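Regulatory protein SWI6 (Saccharomyces cerevisiae, PDB 1SW6) serves as the shared subunit of the yeast cell-cycle transcription complexes SBF and MBF, represented here by its ankyrin-repeat domain. Local coordinates at residues N277-N288 with D308-P319; S218-M229 with N295-Y305. One frame throughout, in Å; residues are numbered along the deposited sequence.

How the contacts relate
Contact 1 joins the loops that lead into successive ankyrin repeats, 277-288 and 308-319; contact 2 pairs helix 218-234 of the third repeat with helix 296-304 of the fourth. Together they sample the loop layer and the helix layer through which neighbouring repeats meet. Their centres lie about 17 Å apart, yet they touch directly: helix 286-293, begun in contact 1, packs on helix 296-304, which follows it in the chain. Leu287 CA lies 3.8 Å from Leu302 CD1, and Cys286 SG 3.9 Å from Leu302 CD2. Leu303 also packs on Leu287 and Pro309, so side chains of the fourth repeat connect the two interfaces.

Contact 1 of 2, residues N277-N288 with D308-P319; sequences NAQDSNGDTCLN and DPFIANKSGLRP
The side chains of Asp284 and Asn313 run alongside each other in the same direction, their carboxylate and amide planes 52° apart. Asn313 ND2 donates to Asp284 OD1 at 2.7 Å, close to its own amide plane and on the syn side of the carboxylate. Arg292 forms a salt bridge with the same oxygen, so OD1 is shared between an amide and a guanidinium group. The Asn288 side chain crosses that of Asn313 at about a right angle, though the two amide planes are only modestly inclined; its ND2 reaches Leu317 O at 3.0 Å from above the carbonyl plane, while the ring of Pro319 packs against its CB and CG. At the other end of the contact, the amide of Asn277 stands nearly perpendicular to the Asp308 carboxylate, and its OD1 takes a nearly straight bond from Asp308 N (2.8 Å, 174° at the hydrogen).

Between these polar ends sits Ile311. With CG1 placed anti to the carbonyl carbon (chi1 -62°), its CD1 meets Asn277 CB at 3.6 Å, and CG2 packs on the Gln279 amide and on Thr285 CG2. One water links Gly283 O, Asn288 ND2 and Ile311 O, bridging the two loops beside this apolar patch.

The turn at 280-283 is held at its tip: Lys314 N donates to Asn282 O at 2.8 Å, and the extended lysine chain carries NZ to Ser281 O. Gly283 suits this position twice over, since its positive phi favours glycine and a CB would collide with Lys314 N. Asp280 OD1 accepts from Asn282 N and Asp284 N on opposite faces of its plane, bracing the turn from within. Successive hairpin-like loops set side by side in this way are the hallmark of the ankyrin-repeat fold.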
loop_
_atom_site.group_PDB
_atom_site.type_symbol
_atom_site.label_atom_id
_atom_site.label_comp_id
_atom_site.label_asym_id
_atom_site.label_seq_id
_atom_site.Cartn_x
_atom_site.Cartn_y
_atom_site.Cartn_z
ATOM N N ASN A 277 -26.226 -8.370 -10.640
ATOM C CA ASN A 277 -26.643 -9.444 -9.741
ATOM C C ASN A 277 -25.713 -10.658 -9.762
ATOM O O ASN A 277 -26.123 -11.757 -9.395
ATOM C CB ASN A 277 -28.073 -9.888 -10.089
ATOM C CG ASN A 277 -29.065 -8.731 -10.067
ATOM O OD1 ASN A 277 -29.257 -8.080 -9.040
ATOM N ND2 ASN A 277 -29.696 -8.470 -11.205
ATOM N N ALA A 278 -24.466 -10.460 -10.182
ATOM C CA ALA A 278 -23.490 -11.545 -10.232
ATOM C C ALA A 278 -23.119 -12.007 -8.820
ATOM O O ALA A 278 -23.027 -11.198 -7.893
ATOM C CB ALA A 278 -22.236 -11.079 -10.965
ATOM N N GLN A 279 -22.885 -13.304 -8.660
ATOM C CA GLN A 279 -22.529 -13.846 -7.356
ATOM C C GLN A 279 -21.061 -14.207 -7.289
ATOM O O GLN A 279 -20.516 -14.761 -8.242
ATOM C CB GLN A 279 -23.368 -15.087 -7.059
ATOM C CG GLN A 279 -24.822 -14.786 -6.752
ATOM C CD GLN A 279 -25.673 -16.039 -6.729
ATOM O OE1 GLN A 279 -26.000 -16.591 -7.775
ATOM N NE2 GLN A 279 -26.024 -16.501 -5.537
ATOM N N ASP A 280 -20.421 -13.888 -6.167
ATOM C CA ASP A 280 -19.013 -14.210 -5.995
ATOM C C ASP A 280 -18.905 -15.649 -5.504
ATOM O O ASP A 280 -19.888 -16.391 -5.543
ATOM C CB ASP A 280 -18.344 -13.247 -5.001
ATOM C CG ASP A 280 -18.837 -13.423 -3.573
ATOM O OD1 ASP A 280 -19.748 -14.241 -3.327
ATOM O OD2 ASP A 280 -18.302 -12.729 -2.682
ATOM N N SER A 281 -17.720 -16.036 -5.033
ATOM C CA SER A 281 -17.489 -17.403 -4.560
ATOM C C SER A 281 -18.298 -17.824 -3.343
ATOM O O SER A 281 -18.491 -19.020 -3.112
ATOM C CB SER A 281 -16.002 -17.623 -4.286
ATOM O OG SER A 281 -15.309 -17.836 -5.503
ATOM N N ASN A 282 -18.757 -16.852 -2.560
ATOM C CA ASN A 282 -19.567 -17.149 -1.384
ATOM C C ASN A 282 -21.022 -17.170 -1.830
ATOM O O ASN A 282 -21.915 -17.539 -1.070
ATOM C CB ASN A 282 -19.372 -16.084 -0.292
ATOM C CG ASN A 282 -17.919 -15.949 0.145
ATOM O OD1 ASN A 282 -17.170 -16.926 0.140
ATOM N ND2 ASN A 282 -17.519 -14.740 0.540
ATOM N N GLY A 283 -21.248 -16.776 -3.080
ATOM C CA GLY A 283 -22.597 -16.737 -3.617
ATOM C C GLY A 283 -23.276 -15.414 -3.309
ATOM O O GLY A 283 -24.493 -15.288 -3.453
ATOM N N ASP A 284 -22.486 -14.432 -2.881
ATOM C CA ASP A 284 -22.993 -13.101 -2.545
ATOM C C ASP A 284 -23.022 -12.159 -3.735
ATOM O O ASP A 284 -22.081 -12.126 -4.541
ATOM C CB ASP A 284 -22.119 -12.402 -1.495
ATOM C CG ASP A 284 -22.281 -12.974 -0.105
ATOM O OD1 ASP A 284 -23.427 -13.289 0.281
ATOM O OD2 ASP A 284 -21.256 -13.080 0.611
ATOM N N THR A 285 -24.094 -11.382 -3.828
ATOM C CA THR A 285 -24.196 -10.374 -4.863
ATOM C C THR A 285 -23.634 -9.143 -4.145
ATOM O O THR A 285 -23.509 -9.155 -2.917
ATOM C CB THR A 285 -25.645 -10.106 -5.239
ATOM O OG1 THR A 285 -26.382 -9.775 -4.064
ATOM C CG2 THR A 285 -26.255 -11.317 -5.910
ATOM N N CYS A 286 -23.287 -8.088 -4.875
ATOM C CA CYS A 286 -22.761 -6.920 -4.191
ATOM C C CYS A 286 -23.838 -6.391 -3.241
ATOM O O CYS A 286 -23.542 -5.871 -2.165
ATOM C CB CYS A 286 -22.297 -5.849 -5.196
ATOM S SG CYS A 286 -23.527 -5.136 -6.321
ATOM N N LEU A 287 -25.096 -6.569 -3.616
ATOM C CA LEU A 287 -26.193 -6.119 -2.766
ATOM C C LEU A 287 -26.212 -6.855 -1.424
ATOM O O LEU A 287 -26.487 -6.250 -0.385
ATOM C CB LEU A 287 -27.538 -6.331 -3.469
ATOM C CG LEU A 287 -28.768 -5.974 -2.638
ATOM C CD1 LEU A 287 -28.722 -4.490 -2.254
ATOM C CD2 LEU A 287 -30.032 -6.308 -3.428
ATOM N N ASN A 288 -25.935 -8.160 -1.455
ATOM C CA ASN A 288 -25.937 -8.977 -0.239
ATOM C C ASN A 288 -24.778 -8.587 0.684
ATOM O O ASN A 288 -24.916 -8.614 1.903
ATOM C CB ASN A 288 -25.862 -10.469 -0.591
ATOM C CG ASN A 288 -26.599 -11.345 0.429
ATOM O OD1 ASN A 288 -27.042 -10.857 1.465
ATOM N ND2 ASN A 288 -26.726 -12.641 0.137
ATOM N N ASP A 308 -31.407 -7.337 -7.352
ATOM C CA ASP A 308 -32.360 -8.323 -6.851
ATOM C C ASP A 308 -32.096 -8.684 -5.378
ATOM O O ASP A 308 -31.101 -9.321 -5.069
ATOM C CB ASP A 308 -32.268 -9.581 -7.707
ATOM C CG ASP A 308 -33.376 -10.562 -7.410
ATOM O OD1 ASP A 308 -33.668 -10.796 -6.221
ATOM O OD2 ASP A 308 -33.950 -11.108 -8.370
ATOM N N PRO A 309 -32.998 -8.292 -4.459
ATOM C CA PRO A 309 -32.808 -8.594 -3.035
ATOM C C PRO A 309 -33.162 -10.016 -2.602
ATOM O O PRO A 309 -33.100 -10.327 -1.408
ATOM C CB PRO A 309 -33.684 -7.553 -2.349
ATOM C CG PRO A 309 -34.838 -7.460 -3.273
ATOM C CD PRO A 309 -34.194 -7.452 -4.657
ATOM N N PHE A 310 -33.521 -10.877 -3.556
ATOM C CA PHE A 310 -33.885 -12.254 -3.221
ATOM C C PHE A 310 -32.826 -13.307 -3.549
ATOM O O PHE A 310 -32.958 -14.472 -3.160
ATOM C CB PHE A 310 -35.215 -12.627 -3.888
ATOM C CG PHE A 310 -36.337 -11.687 -3.550
ATOM C CD1 PHE A 310 -36.753 -10.723 -4.464
ATOM C CD2 PHE A 310 -36.939 -11.727 -2.297
ATOM C CE1 PHE A 310 -37.751 -9.807 -4.133
ATOM C CE2 PHE A 310 -37.939 -10.816 -1.953
ATOM C CZ PHE A 310 -38.344 -9.854 -2.870
ATOM N N ILE A 311 -31.773 -12.907 -4.253
ATOM C CA ILE A 311 -30.706 -13.835 -4.591
ATOM C C ILE A 311 -29.933 -14.178 -3.310
ATOM O O ILE A 311 -29.363 -13.305 -2.659
ATOM C CB ILE A 311 -29.761 -13.221 -5.648
ATOM C CG1 ILE A 311 -30.554 -12.936 -6.932
ATOM C CG2 ILE A 311 -28.612 -14.159 -5.933
ATOM C CD1 ILE A 311 -29.746 -12.338 -8.046
ATOM N N ALA A 312 -29.931 -15.460 -2.954
ATOM C CA ALA A 312 -29.267 -15.934 -1.745
ATOM C C ALA A 312 -27.829 -16.390 -1.967
ATOM O O ALA A 312 -27.431 -16.724 -3.083
ATOM C CB ALA A 312 -30.079 -17.071 -1.139
ATOM N N ASN A 313 -27.046 -16.403 -0.899
ATOM C CA ASN A 313 -25.663 -16.849 -1.000
ATOM C C ASN A 313 -25.567 -18.304 -0.558
ATOM O O ASN A 313 -26.585 -18.969 -0.383
ATOM C CB ASN A 313 -24.741 -15.976 -0.142
ATOM C CG ASN A 313 -25.132 -15.960 1.321
ATOM O OD1 ASN A 313 -25.943 -16.771 1.778
ATOM N ND2 ASN A 313 -24.544 -15.037 2.072
ATOM N N LYS A 314 -24.347 -18.796 -0.377
ATOM C CA LYS A 314 -24.142 -20.180 0.043
ATOM C C LYS A 314 -24.474 -20.397 1.526
ATOM O O LYS A 314 -23.962 -21.316 2.158
ATOM C CB LYS A 314 -22.696 -20.610 -0.255
ATOM C CG LYS A 314 -22.408 -20.799 -1.747
ATOM C CD LYS A 314 -20.951 -21.143 -2.029
ATOM C CE LYS A 314 -20.747 -21.376 -3.525
ATOM N NZ LYS A 314 -19.321 -21.621 -3.910
ATOM N N SER A 315 -25.339 -19.548 2.070
ATOM C CA SER A 315 -25.751 -19.645 3.470
ATOM C C SER A 315 -27.249 -19.433 3.524
ATOM O O SER A 315 -27.807 -19.162 4.589
ATOM C CB SER A 315 -25.082 -18.563 4.329
ATOM O OG SER A 315 -23.674 -18.694 4.347
ATOM N N GLY A 316 -27.899 -19.538 2.370
ATOM C CA GLY A 316 -29.335 -19.338 2.325
ATOM C C GLY A 316 -29.738 -17.912 2.664
ATOM O O GLY A 316 -30.926 -17.579 2.654
ATOM N N LEU A 317 -28.749 -17.071 2.961
ATOM C CA LEU A 317 -28.999 -15.672 3.304
ATOM C C LEU A 317 -29.228 -14.788 2.071
ATOM O O LEU A 317 -28.514 -14.879 1.071
ATOM C CB LEU A 317 -27.826 -15.119 4.123
ATOM C CG LEU A 317 -27.525 -15.867 5.426
ATOM C CD1 LEU A 317 -26.276 -15.290 6.084
ATOM C CD2 LEU A 317 -28.726 -15.765 6.361
ATOM N N ARG A 318 -30.234 -13.929 2.163
ATOM C CA ARG A 318 -30.594 -13.016 1.088
ATOM C C ARG A 318 -30.630 -11.604 1.658
ATOM O O ARG A 318 -30.838 -11.422 2.855
ATOM C CB ARG A 318 -31.979 -13.372 0.544
ATOM C CG ARG A 318 -32.137 -14.831 0.130
ATOM C CD ARG A 318 -33.608 -15.197 0.053
ATOM N NE ARG A 318 -34.255 -14.927 1.334
ATOM C CZ ARG A 318 -35.564 -14.796 1.508
ATOM N NH1 ARG A 318 -36.391 -14.912 0.479
ATOM N NH2 ARG A 318 -36.040 -14.519 2.714
ATOM N N PRO A 319 -30.426 -10.584 0.809
ATOM C CA PRO A 319 -30.448 -9.192 1.264
ATOM C C PRO A 319 -31.706 -8.839 2.045
ATOM O O PRO A 319 -31.646 -8.050 2.983
ATOM C CB PRO A 319 -30.341 -8.408 -0.040
ATOM C CG PRO A 319 -29.439 -9.275 -0.855
ATOM C CD PRO A 319 -30.026 -10.657 -0.608
HETATM O O HOH W 1 -28.539 -8.988 -6.455
HETATM O O HOH W 2 -26.221 -13.253 -2.585
HETATM O O HOH W 3 -29.041 -10.614 -3.650
#

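Contact 2 of 2, residues S218-M229 with N295-Y305; sequences SAAAKYYLDILM and NISIVDALLDY
Helix-to-helix packing between adjacent ankyrin repeats makes this contact: helices 218-234 and 296-304 run nearly parallel, their segment axes 10° apart and 10.3 Å from each other at closest approach. Leu225 is the apolar centre. Its CD2 meets Leu302 CD2 at 3.9 Å and also packs on Ile298 CG1 and Ala301 CB; one turn earlier, Ala221 CB touches Ile298 CD1. Helix 204-212 adjoins this layer, with Ile208 and Ser212 against Ala221 and Ile209 and Ser212 against Ile298.

Toward the C-terminal ends the packing passes to Tyr305. Met229 runs past the ring in the opposite direction, its CG over one face at 3.8 Å from the centroid in a CH-pi contact. The bend at chi2 (-58°) brings SD above the same ring, 4.8 Å from the centroid, as a more distant Met-aromatic contact. Tyr305 OH donates to Asp226 OD1 at 2.7 Å, approaching from above the carboxylate plane. The other oxygen, OD2, uses its syn lone pair to accept from Lys222 NZ at 2.8 Å. An alanine at Tyr305 is likely to leave Asp226 OD1 without its hydroxyl partner and Met229 without the ring beneath it. Because Lys222 and Tyr305 engage different oxygens, the salt bridge within one helix would be expected to steady the carboxylate for its bond to the next repeat.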
loop_
_atom_site.group_PDB
_atom_site.type_symbol
_atom_site.label_atom_id
_atom_site.label_comp_id
_atom_site.label_asym_id
_atom_site.label_seq_id
_atom_site.Cartn_x
_atom_site.Cartn_y
_atom_site.Cartn_z
ATOM N N SER A 218 -17.054 5.849 2.087
ATOM C CA SER A 218 -18.471 5.761 1.740
ATOM C C SER A 218 -18.813 6.674 0.550
ATOM O O SER A 218 -19.482 6.253 -0.398
ATOM C CB SER A 218 -19.313 6.136 2.976
ATOM O OG SER A 218 -20.678 6.352 2.665
ATOM N N ALA A 219 -18.337 7.915 0.595
ATOM C CA ALA A 219 -18.582 8.876 -0.479
ATOM C C ALA A 219 -17.970 8.410 -1.801
ATOM O O ALA A 219 -18.637 8.435 -2.836
ATOM C CB ALA A 219 -18.018 10.237 -0.099
ATOM N N ALA A 220 -16.710 7.977 -1.759
ATOM C CA ALA A 220 -16.016 7.498 -2.957
ATOM C C ALA A 220 -16.761 6.354 -3.643
ATOM O O ALA A 220 -16.945 6.360 -4.857
ATOM C CB ALA A 220 -14.601 7.049 -2.602
ATOM N N ALA A 221 -17.190 5.368 -2.866
ATOM C CA ALA A 221 -17.895 4.227 -3.438
ATOM C C ALA A 221 -19.226 4.624 -4.074
ATOM O O ALA A 221 -19.617 4.074 -5.105
ATOM C CB ALA A 221 -18.113 3.155 -2.377
ATOM N N LYS A 222 -19.932 5.567 -3.469
ATOM C CA LYS A 222 -21.199 6.003 -4.037
ATOM C C LYS A 222 -20.867 6.635 -5.386
ATOM O O LYS A 222 -21.504 6.358 -6.404
ATOM C CB LYS A 222 -21.854 7.041 -3.127
ATOM C CG LYS A 222 -23.187 7.610 -3.636
ATOM C CD LYS A 222 -24.305 6.581 -3.517
ATOM C CE LYS A 222 -25.680 7.238 -3.570
ATOM N NZ LYS A 222 -25.947 7.955 -4.853
ATOM N N TYR A 223 -19.847 7.481 -5.380
ATOM C CA TYR A 223 -19.396 8.179 -6.578
ATOM C C TYR A 223 -18.990 7.213 -7.686
ATOM O O TYR A 223 -19.382 7.381 -8.846
ATOM C CB TYR A 223 -18.211 9.067 -6.214
ATOM C CG TYR A 223 -17.554 9.774 -7.377
ATOM C CD1 TYR A 223 -18.051 10.986 -7.849
ATOM C CD2 TYR A 223 -16.390 9.262 -7.956
ATOM C CE1 TYR A 223 -17.401 11.685 -8.861
ATOM C CE2 TYR A 223 -15.732 9.953 -8.973
ATOM C CZ TYR A 223 -16.244 11.169 -9.411
ATOM O OH TYR A 223 -15.558 11.898 -10.351
ATOM N N TYR A 224 -18.197 6.204 -7.331
ATOM C CA TYR A 224 -17.738 5.213 -8.300
ATOM C C TYR A 224 -18.912 4.470 -8.941
ATOM O O TYR A 224 -18.973 4.309 -10.168
ATOM C CB TYR A 224 -16.783 4.218 -7.615
ATOM C CG TYR A 224 -15.451 4.825 -7.201
ATOM C CD1 TYR A 224 -14.753 4.326 -6.111
ATOM C CD2 TYR A 224 -14.885 5.892 -7.916
ATOM C CE1 TYR A 224 -13.511 4.869 -5.723
ATOM C CE2 TYR A 224 -13.646 6.451 -7.539
ATOM C CZ TYR A 224 -12.970 5.933 -6.439
ATOM O OH TYR A 224 -11.776 6.485 -6.031
ATOM N N LEU A 225 -19.850 4.040 -8.107
ATOM C CA LEU A 225 -21.028 3.325 -8.585
ATOM C C LEU A 225 -21.843 4.154 -9.568
ATOM O O LEU A 225 -22.176 3.673 -10.654
ATOM C CB LEU A 225 -21.913 2.915 -7.411
ATOM C CG LEU A 225 -23.276 2.308 -7.776
ATOM C CD1 LEU A 225 -23.077 1.109 -8.707
ATOM C CD2 LEU A 225 -24.000 1.875 -6.513
ATOM N N ASP A 226 -22.160 5.395 -9.203
ATOM C CA ASP A 226 -22.962 6.244 -10.084
ATOM C C ASP A 226 -22.226 6.622 -11.365
ATOM O O ASP A 226 -22.820 6.625 -12.432
ATOM C CB ASP A 226 -23.433 7.509 -9.357
ATOM C CG ASP A 226 -24.420 7.208 -8.238
ATOM O OD1 ASP A 226 -25.122 6.172 -8.308
ATOM O OD2 ASP A 226 -24.505 8.011 -7.287
ATOM N N ILE A 227 -20.940 6.940 -11.262
ATOM C CA ILE A 227 -20.158 7.283 -12.449
ATOM C C ILE A 227 -20.116 6.097 -13.410
ATOM O O ILE A 227 -20.223 6.270 -14.618
ATOM C CB ILE A 227 -18.689 7.668 -12.100
ATOM C CG1 ILE A 227 -18.641 9.056 -11.462
ATOM C CG2 ILE A 227 -17.826 7.646 -13.354
ATOM C CD1 ILE A 227 -19.217 10.145 -12.341
ATOM N N LEU A 228 -19.953 4.890 -12.870
ATOM C CA LEU A 228 -19.906 3.693 -13.704
ATOM C C LEU A 228 -21.222 3.491 -14.477
ATOM O O LEU A 228 -21.207 3.226 -15.685
ATOM C CB LEU A 228 -19.618 2.458 -12.837
ATOM C CG LEU A 228 -19.641 1.093 -13.542
ATOM C CD1 LEU A 228 -18.829 1.161 -14.822
ATOM C CD2 LEU A 228 -19.079 0.021 -12.628
ATOM N N MET A 229 -22.353 3.608 -13.782
ATOM C CA MET A 229 -23.650 3.437 -14.440
ATOM C C MET A 229 -23.871 4.533 -15.494
ATOM O O MET A 229 -24.274 4.246 -16.621
ATOM C CB MET A 229 -24.780 3.444 -13.411
ATOM C CG MET A 229 -24.765 2.248 -12.453
ATOM S SD MET A 229 -24.853 0.643 -13.316
ATOM C CE MET A 229 -26.548 0.732 -13.940
ATOM N N ASN A 295 -24.612 0.022 5.679
ATOM C CA ASN A 295 -24.616 1.342 5.052
ATOM C C ASN A 295 -25.820 1.437 4.108
ATOM O O ASN A 295 -25.775 0.970 2.972
ATOM C CB ASN A 295 -23.293 1.540 4.302
ATOM C CG ASN A 295 -23.309 2.740 3.369
ATOM O OD1 ASN A 295 -23.799 3.820 3.721
ATOM N ND2 ASN A 295 -22.751 2.559 2.173
ATOM N N ILE A 296 -26.898 2.040 4.596
ATOM C CA ILE A 296 -28.134 2.176 3.834
ATOM C C ILE A 296 -28.009 2.987 2.542
ATOM O O ILE A 296 -28.735 2.739 1.573
ATOM C CB ILE A 296 -29.246 2.815 4.694
ATOM C CG1 ILE A 296 -30.565 2.824 3.917
ATOM C CG2 ILE A 296 -28.856 4.239 5.077
ATOM C CD1 ILE A 296 -31.753 3.336 4.704
ATOM N N SER A 297 -27.101 3.954 2.531
ATOM C CA SER A 297 -26.904 4.794 1.360
ATOM C C SER A 297 -26.679 4.001 0.068
ATOM O O SER A 297 -27.411 4.173 -0.900
ATOM C CB SER A 297 -25.722 5.736 1.594
ATOM O OG SER A 297 -25.353 6.390 0.391
ATOM N N ILE A 298 -25.674 3.128 0.060
ATOM C CA ILE A 298 -25.367 2.354 -1.131
ATOM C C ILE A 298 -26.348 1.192 -1.352
ATOM O O ILE A 298 -26.506 0.712 -2.470
ATOM C CB ILE A 298 -23.885 1.876 -1.097
ATOM C CG1 ILE A 298 -23.407 1.570 -2.514
ATOM C CG2 ILE A 298 -23.729 0.669 -0.196
ATOM C CD1 ILE A 298 -21.910 1.508 -2.639
ATOM N N VAL A 299 -27.030 0.760 -0.292
ATOM C CA VAL A 299 -28.023 -0.303 -0.418
ATOM C C VAL A 299 -29.180 0.226 -1.276
ATOM O O VAL A 299 -29.638 -0.444 -2.204
ATOM C CB VAL A 299 -28.604 -0.714 0.949
ATOM C CG1 VAL A 299 -29.815 -1.631 0.743
ATOM C CG2 VAL A 299 -27.543 -1.401 1.778
ATOM N N ASP A 300 -29.654 1.427 -0.953
ATOM C CA ASP A 300 -30.752 2.036 -1.699
ATOM C C ASP A 300 -30.353 2.358 -3.133
ATOM O O ASP A 300 -31.144 2.165 -4.049
ATOM C CB ASP A 300 -31.236 3.309 -1.001
ATOM C CG ASP A 300 -32.019 3.017 0.277
ATOM O OD1 ASP A 300 -32.379 3.987 0.979
ATOM O OD2 ASP A 300 -32.275 1.822 0.580
ATOM N N ALA A 301 -29.132 2.848 -3.333
ATOM C CA ALA A 301 -28.680 3.166 -4.688
ATOM C C ALA A 301 -28.741 1.901 -5.554
ATOM O O ALA A 301 -29.257 1.929 -6.675
ATOM C CB ALA A 301 -27.273 3.714 -4.657
ATOM N N LEU A 302 -28.224 0.792 -5.021
ATOM C CA LEU A 302 -28.230 -0.479 -5.741
ATOM C C LEU A 302 -29.640 -1.002 -6.005
ATOM O O LEU A 302 -29.908 -1.567 -7.070
ATOM C CB LEU A 302 -27.465 -1.549 -4.964
ATOM C CG LEU A 302 -25.942 -1.552 -4.990
ATOM C CD1 LEU A 302 -25.454 -2.632 -4.048
ATOM C CD2 LEU A 302 -25.436 -1.789 -6.419
ATOM N N LEU A 303 -30.522 -0.850 -5.024
ATOM C CA LEU A 303 -31.891 -1.314 -5.176
ATOM C C LEU A 303 -32.567 -0.516 -6.278
ATOM O O LEU A 303 -33.303 -1.078 -7.104
ATOM C CB LEU A 303 -32.659 -1.172 -3.854
ATOM C CG LEU A 303 -32.363 -2.264 -2.808
ATOM C CD1 LEU A 303 -33.004 -1.894 -1.481
ATOM C CD2 LEU A 303 -32.886 -3.618 -3.299
ATOM N N ASP A 304 -32.306 0.790 -6.300
ATOM C CA ASP A 304 -32.897 1.655 -7.312
ATOM C C ASP A 304 -32.385 1.342 -8.715
ATOM O O ASP A 304 -33.021 1.703 -9.700
ATOM C CB ASP A 304 -32.645 3.128 -6.982
ATOM C CG ASP A 304 -33.465 3.605 -5.786
ATOM O OD1 ASP A 304 -34.279 2.811 -5.266
ATOM O OD2 ASP A 304 -33.299 4.771 -5.368
ATOM N N TYR A 305 -31.237 0.677 -8.808
ATOM C CA TYR A 305 -30.699 0.324 -10.112
ATOM C C TYR A 305 -31.282 -1.029 -10.513
ATOM O O TYR A 305 -31.037 -1.524 -11.618
ATOM C CB TYR A 305 -29.167 0.276 -10.083
ATOM C CG TYR A 305 -28.476 1.641 -10.175
ATOM C CD1 TYR A 305 -27.422 1.971 -9.318
ATOM C CD2 TYR A 305 -28.862 2.587 -11.134
ATOM C CE1 TYR A 305 -26.762 3.223 -9.407
ATOM C CE2 TYR A 305 -28.216 3.827 -11.232
ATOM C CZ TYR A 305 -27.164 4.137 -10.363
ATOM O OH TYR A 305 -26.527 5.361 -10.446
HETATM O O HOH W 4 -21.626 4.344 -0.321
HETATM O O HOH W 5 -25.588 7.213 -12.379
#